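Long-range contact in glucose-6-phosphate 1-dehydrogenase (Kluyveromyces lactis, PDB 7E6I), which catalyses the NADP-dependent oxidation of glucose 6-phosphate to 6-phosphogluconolactone, the first and rate-limiting step of the oxidative pentose phosphate pathway: residues F26-L38 against K66-F80. Residues are numbered along the deposited sequence; the frame is centred on the assembly and turned at random.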
loop_
_atom_site.group_PDB
_atom_site.type_symbol
_atom_site.label_atom_id
_atom_site.label_comp_id
_atom_site.label_asym_id
_atom_site.label_seq_id
_atom_site.Cartn_x
_atom_site.Cartn_y
_atom_site.Cartn_z
ATOM N N PHE A 26 16.806 4.171 2.429
ATOM C CA PHE A 26 17.779 4.783 3.322
ATOM C C PHE A 26 17.166 5.942 4.101
ATOM O O PHE A 26 17.403 6.047 5.314
ATOM C CB PHE A 26 19.026 5.213 2.546
ATOM C CG PHE A 26 20.002 4.092 2.351
ATOM C CD1 PHE A 26 20.950 3.807 3.322
ATOM C CD2 PHE A 26 19.923 3.271 1.234
ATOM C CE1 PHE A 26 21.837 2.747 3.160
ATOM C CE2 PHE A 26 20.801 2.214 1.065
ATOM C CZ PHE A 26 21.759 1.954 2.031
ATOM N N PRO A 27 16.370 6.822 3.478
ATOM C CA PRO A 27 15.687 7.837 4.294
ATOM C C PRO A 27 14.812 7.238 5.388
ATOM O O PRO A 27 14.730 7.804 6.488
ATOM C CB PRO A 27 14.881 8.631 3.257
ATOM C CG PRO A 27 15.670 8.497 2.004
ATOM C CD PRO A 27 16.211 7.098 2.037
ATOM N N ALA A 28 14.173 6.091 5.128
ATOM C CA ALA A 28 13.357 5.467 6.165
ATOM C C ALA A 28 14.226 4.905 7.279
ATOM O O ALA A 28 13.887 5.023 8.463
ATOM C CB ALA A 28 12.473 4.365 5.573
ATOM N N LEU A 29 15.338 4.263 6.916
ATOM C CA LEU A 29 16.265 3.779 7.931
ATOM C C LEU A 29 16.747 4.921 8.807
ATOM O O LEU A 29 16.892 4.759 10.023
ATOM C CB LEU A 29 17.457 3.087 7.279
ATOM C CG LEU A 29 17.254 1.629 6.909
ATOM C CD1 LEU A 29 18.450 1.123 6.117
ATOM C CD2 LEU A 29 17.066 0.831 8.166
ATOM N N PHE A 30 16.989 6.088 8.211
ATOM C CA PHE A 30 17.467 7.219 8.993
ATOM C C PHE A 30 16.391 7.717 9.947
ATOM O O PHE A 30 16.657 7.947 11.132
ATOM C CB PHE A 30 17.928 8.349 8.078
ATOM C CG PHE A 30 18.193 9.626 8.811
ATOM C CD1 PHE A 30 19.155 9.672 9.819
ATOM C CD2 PHE A 30 17.458 10.768 8.529
ATOM C CE1 PHE A 30 19.395 10.845 10.518
ATOM C CE2 PHE A 30 17.689 11.940 9.219
ATOM C CZ PHE A 30 18.663 11.982 10.217
ATOM N N GLY A 31 15.167 7.893 9.443
ATOM C CA GLY A 31 14.075 8.329 10.299
ATOM C C GLY A 31 13.913 7.452 11.522
ATOM O O GLY A 31 13.750 7.947 12.635
ATOM N N LEU A 32 13.959 6.135 11.329
ATOM C CA LEU A 32 13.936 5.222 12.462
ATOM C C LEU A 32 15.102 5.497 13.405
ATOM O O LEU A 32 14.933 5.481 14.634
ATOM C CB LEU A 32 13.979 3.781 11.964
ATOM C CG LEU A 32 12.666 3.150 11.507
ATOM C CD1 LEU A 32 12.934 1.827 10.792
ATOM C CD2 LEU A 32 11.771 2.927 12.689
ATOM N N TYR A 33 16.294 5.764 12.849
ATOM C CA TYR A 33 17.459 6.038 13.689
ATOM C C TYR A 33 17.315 7.382 14.392
ATOM O O TYR A 33 17.517 7.487 15.610
ATOM C CB TYR A 33 18.747 6.000 12.853
ATOM C CG TYR A 33 19.981 6.355 13.663
ATOM C CD1 TYR A 33 20.621 5.395 14.446
ATOM C CD2 TYR A 33 20.496 7.651 13.668
ATOM C CE1 TYR A 33 21.748 5.716 15.204
ATOM C CE2 TYR A 33 21.615 7.978 14.429
ATOM C CZ TYR A 33 22.233 7.003 15.189
ATOM O OH TYR A 33 23.344 7.308 15.940
ATOM N N ARG A 34 16.937 8.413 13.632
ATOM C CA ARG A 34 16.834 9.767 14.162
ATOM C C ARG A 34 15.883 9.841 15.349
ATOM O O ARG A 34 16.120 10.601 16.294
ATOM C CB ARG A 34 16.388 10.694 13.038
ATOM C CG ARG A 34 16.001 12.077 13.448
ATOM C CD ARG A 34 15.172 12.744 12.358
ATOM N NE ARG A 34 13.809 12.223 12.342
ATOM C CZ ARG A 34 13.110 11.964 11.242
ATOM N NH1 ARG A 34 13.631 12.175 10.039
ATOM N NH2 ARG A 34 11.881 11.488 11.350
ATOM N N GLU A 35 14.819 9.046 15.336
ATOM C CA GLU A 35 13.856 9.040 16.421
ATOM C C GLU A 35 14.135 7.941 17.438
ATOM O O GLU A 35 13.300 7.677 18.305
ATOM C CB GLU A 35 12.447 8.918 15.852
ATOM C CG GLU A 35 12.166 9.926 14.739
ATOM C CD GLU A 35 11.831 11.315 15.269
ATOM O OE1 GLU A 35 11.696 12.248 14.447
ATOM O OE2 GLU A 35 11.692 11.467 16.507
ATOM N N GLY A 36 15.293 7.300 17.360
ATOM C CA GLY A 36 15.676 6.388 18.416
ATOM C C GLY A 36 15.111 4.997 18.303
ATOM O O GLY A 36 15.044 4.287 19.306
ATOM N N TYR A 37 14.723 4.568 17.104
ATOM C CA TYR A 37 14.161 3.238 16.916
ATOM C C TYR A 37 15.044 2.342 16.063
ATOM O O TYR A 37 14.607 1.253 15.673
ATOM C CB TYR A 37 12.764 3.341 16.311
ATOM C CG TYR A 37 11.765 3.873 17.299
ATOM C CD1 TYR A 37 11.173 3.029 18.231
ATOM C CD2 TYR A 37 11.424 5.222 17.317
ATOM C CE1 TYR A 37 10.257 3.506 19.143
ATOM C CE2 TYR A 37 10.514 5.713 18.229
ATOM C CZ TYR A 37 9.932 4.852 19.144
ATOM O OH TYR A 37 9.022 5.331 20.064
ATOM N N LEU A 38 16.271 2.769 15.763
ATOM C CA LEU A 38 17.268 1.927 15.110
ATOM C C LEU A 38 18.494 1.860 16.010
ATOM O O LEU A 38 19.112 2.892 16.303
ATOM C CB LEU A 38 17.637 2.457 13.718
ATOM C CG LEU A 38 18.381 1.457 12.825
ATOM C CD1 LEU A 38 17.581 0.185 12.605
ATOM C CD2 LEU A 38 18.725 2.100 11.501
ATOM N N LYS A 66 15.649 13.105 6.012
ATOM C CA LYS A 66 14.732 14.143 6.458
ATOM C C LYS A 66 15.166 14.657 7.823
ATOM O O LYS A 66 15.358 13.865 8.751
ATOM C CB LYS A 66 13.307 13.601 6.526
ATOM C CG LYS A 66 12.366 14.219 5.519
ATOM C CD LYS A 66 12.442 13.496 4.205
ATOM C CE LYS A 66 12.087 14.434 3.063
ATOM N NZ LYS A 66 12.101 13.744 1.742
ATOM N N LYS A 67 15.336 15.976 7.939
ATOM C CA LYS A 67 15.651 16.623 9.213
ATOM C C LYS A 67 14.449 17.446 9.654
ATOM O O LYS A 67 14.334 18.630 9.299
ATOM C CB LYS A 67 16.898 17.509 9.116
ATOM C CG LYS A 67 18.105 16.898 8.420
ATOM C CD LYS A 67 18.654 17.862 7.373
ATOM C CE LYS A 67 19.741 18.774 7.927
ATOM N NZ LYS A 67 20.287 19.685 6.869
ATOM N N PRO A 68 13.523 16.873 10.424
ATOM C CA PRO A 68 12.397 17.675 10.918
ATOM C C PRO A 68 12.811 18.692 11.968
ATOM O O PRO A 68 12.113 19.699 12.138
ATOM C CB PRO A 68 11.445 16.624 11.496
ATOM C CG PRO A 68 12.340 15.498 11.906
ATOM C CD PRO A 68 13.505 15.497 10.953
ATOM N N ASN A 69 13.920 18.463 12.674
ATOM C CA ASN A 69 14.477 19.448 13.592
ATOM C C ASN A 69 15.493 20.355 12.915
ATOM O O ASN A 69 16.383 20.888 13.587
ATOM C CB ASN A 69 15.103 18.744 14.795
ATOM C CG ASN A 69 14.247 17.614 15.306
ATOM O OD1 ASN A 69 13.142 17.402 14.823
ATOM N ND2 ASN A 69 14.751 16.881 16.282
ATOM N N GLY A 70 15.393 20.527 11.598
ATOM C CA GLY A 70 16.251 21.464 10.893
ATOM C C GLY A 70 17.717 21.113 11.043
ATOM O O GLY A 70 18.108 19.943 11.002
ATOM N N ALA A 71 18.548 22.144 11.231
ATOM C CA ALA A 71 19.976 21.921 11.412
ATOM C C ALA A 71 20.286 21.215 12.727
ATOM O O ALA A 71 21.357 20.614 12.857
ATOM C CB ALA A 71 20.730 23.246 11.330
ATOM N N LYS A 72 19.378 21.255 13.696
ATOM C CA LYS A 72 19.493 20.349 14.822
ATOM C C LYS A 72 19.470 18.908 14.312
ATOM O O LYS A 72 19.178 18.648 13.148
ATOM C CB LYS A 72 18.350 20.587 15.815
ATOM C CG LYS A 72 18.672 20.340 17.284
ATOM C CD LYS A 72 17.568 20.900 18.195
ATOM C CE LYS A 72 18.101 21.174 19.594
ATOM N NZ LYS A 72 19.472 21.773 19.548
ATOM N N ASP A 73 19.777 17.966 15.210
ATOM C CA ASP A 73 19.935 16.540 14.881
ATOM C C ASP A 73 20.828 16.316 13.658
ATOM O O ASP A 73 20.759 15.269 13.004
ATOM C CB ASP A 73 18.568 15.813 14.742
ATOM C CG ASP A 73 17.781 16.118 13.424
ATOM O OD1 ASP A 73 18.377 16.330 12.347
ATOM O OD2 ASP A 73 16.529 16.117 13.466
ATOM N N ASP A 74 21.700 17.280 13.337
ATOM C CA ASP A 74 22.672 17.078 12.267
ATOM C C ASP A 74 23.786 16.126 12.679
ATOM O O ASP A 74 24.407 15.505 11.814
ATOM C CB ASP A 74 23.262 18.414 11.838
ATOM C CG ASP A 74 23.164 18.636 10.357
ATOM O OD1 ASP A 74 23.507 17.700 9.601
ATOM O OD2 ASP A 74 22.738 19.740 9.953
ATOM N N ALA A 75 24.065 16.007 13.979
ATOM C CA ALA A 75 24.959 14.943 14.422
ATOM C C ALA A 75 24.368 13.574 14.114
ATOM O O ALA A 75 25.103 12.642 13.766
ATOM C CB ALA A 75 25.250 15.079 15.913
ATOM N N LYS A 76 23.042 13.441 14.214
ATOM C CA LYS A 76 22.401 12.174 13.879
ATOM C C LYS A 76 22.592 11.829 12.403
ATOM O O LYS A 76 22.824 10.664 12.055
ATOM C CB LYS A 76 20.912 12.226 14.236
ATOM C CG LYS A 76 20.604 12.691 15.655
ATOM C CD LYS A 76 20.134 11.540 16.532
ATOM C CE LYS A 76 19.201 12.043 17.624
ATOM N NZ LYS A 76 18.257 13.071 17.092
ATOM N N VAL A 77 22.501 12.826 11.517
ATOM C CA VAL A 77 22.736 12.571 10.098
ATOM C C VAL A 77 24.112 11.951 9.896
ATOM O O VAL A 77 24.253 10.897 9.264
ATOM C CB VAL A 77 22.580 13.861 9.276
ATOM C CG1 VAL A 77 23.164 13.666 7.877
ATOM C CG2 VAL A 77 21.117 14.281 9.196
ATOM N N ASN A 78 25.151 12.593 10.443
ATOM C CA ASN A 78 26.506 12.077 10.275
ATOM C C ASN A 78 26.696 10.780 11.045
ATOM O O ASN A 78 27.391 9.872 10.575
ATOM C CB ASN A 78 27.528 13.120 10.715
ATOM C CG ASN A 78 27.338 14.444 10.012
ATOM O OD1 ASN A 78 27.199 14.503 8.787
ATOM N ND2 ASN A 78 27.328 15.521 10.785
ATOM N N GLU A 79 26.090 10.680 12.228
ATOM C CA GLU A 79 26.082 9.419 12.963
ATOM C C GLU A 79 25.574 8.283 12.084
ATOM O O GLU A 79 26.223 7.239 11.949
ATOM C CB GLU A 79 25.199 9.555 14.198
ATOM C CG GLU A 79 25.914 9.844 15.476
ATOM C CD GLU A 79 24.939 10.066 16.605
ATOM O OE1 GLU A 79 24.003 10.874 16.421
ATOM O OE2 GLU A 79 25.094 9.422 17.665
ATOM N N PHE A 80 24.408 8.490 11.464
ATOM C CA PHE A 80 23.779 7.457 10.649
ATOM C C PHE A 80 24.652 7.080 9.453
ATOM O O PHE A 80 24.888 5.893 9.192
ATOM C CB PHE A 80 22.407 7.945 10.188
ATOM C CG PHE A 80 21.726 7.024 9.228
ATOM C CD1 PHE A 80 21.180 5.827 9.665
ATOM C CD2 PHE A 80 21.633 7.350 7.884
ATOM C CE1 PHE A 80 20.553 4.976 8.784
ATOM C CE2 PHE A 80 21.002 6.499 6.997
ATOM C CZ PHE A 80 20.462 5.312 7.446
HETATM O O HOH W 1 14.384 10.465 6.522
#
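In the Rossmann-type coenzyme domain, the first helix after the opening strand packs through Phe30, Tyr33 and Arg34 against Phe80, Lys76 and the loop that leads into helix 74-83. The axes of segments 26-34 and 74-80 approach to 10.0 Å at 125°, and Phe80 is the knob, seated among Phe26, Leu29, Phe30 and Tyr33. With CG anti to the backbone N (chi1 174°), its ring lies flat against the opposing helix: Phe30 CB stands over the face, 3.9 Å from the ring centroid, while Leu29 CB reaches Phe80 CZ. The Phe30 ring is inclined to that of Phe80 by 54° and extends past it between helix 74-80 and Lys66 of the loop, where its CZ meets Val77 CG2 at 3.5 Å and its edge faces the carbonyl oxygens of Lys66 and Lys76. Tyr33 CD2 lies 4.0 Å from Phe80 CB, and its ring crosses the Glu79 side chain at about a right angle.

Arg34 fastens the loop. Its NH1 donates to Lys66 O (2.7 Å), a bent bond that arrives from above the carbonyl plane. Pro68 CD and Gly31 CA lie over opposite guanidinium faces, each offset toward the rim, while NE and NH2 both grip Glu35 OE1, fixing the rotation of the group. A water bridges Pro27 O and Lys66 N, and Lys76 NZ makes a weak hydrogen bond (3.4 Å) to Arg34 O near the helix end, which a Schellman motif closes at Gly36. Beneath this interface, Phe26, Leu29, Leu38 and Phe80 all rest on Ile44 of strand 43-48, whereas Trp410 touches Arg34 and Glu35, and helix 414-423 packs on Ala28 and Leu32.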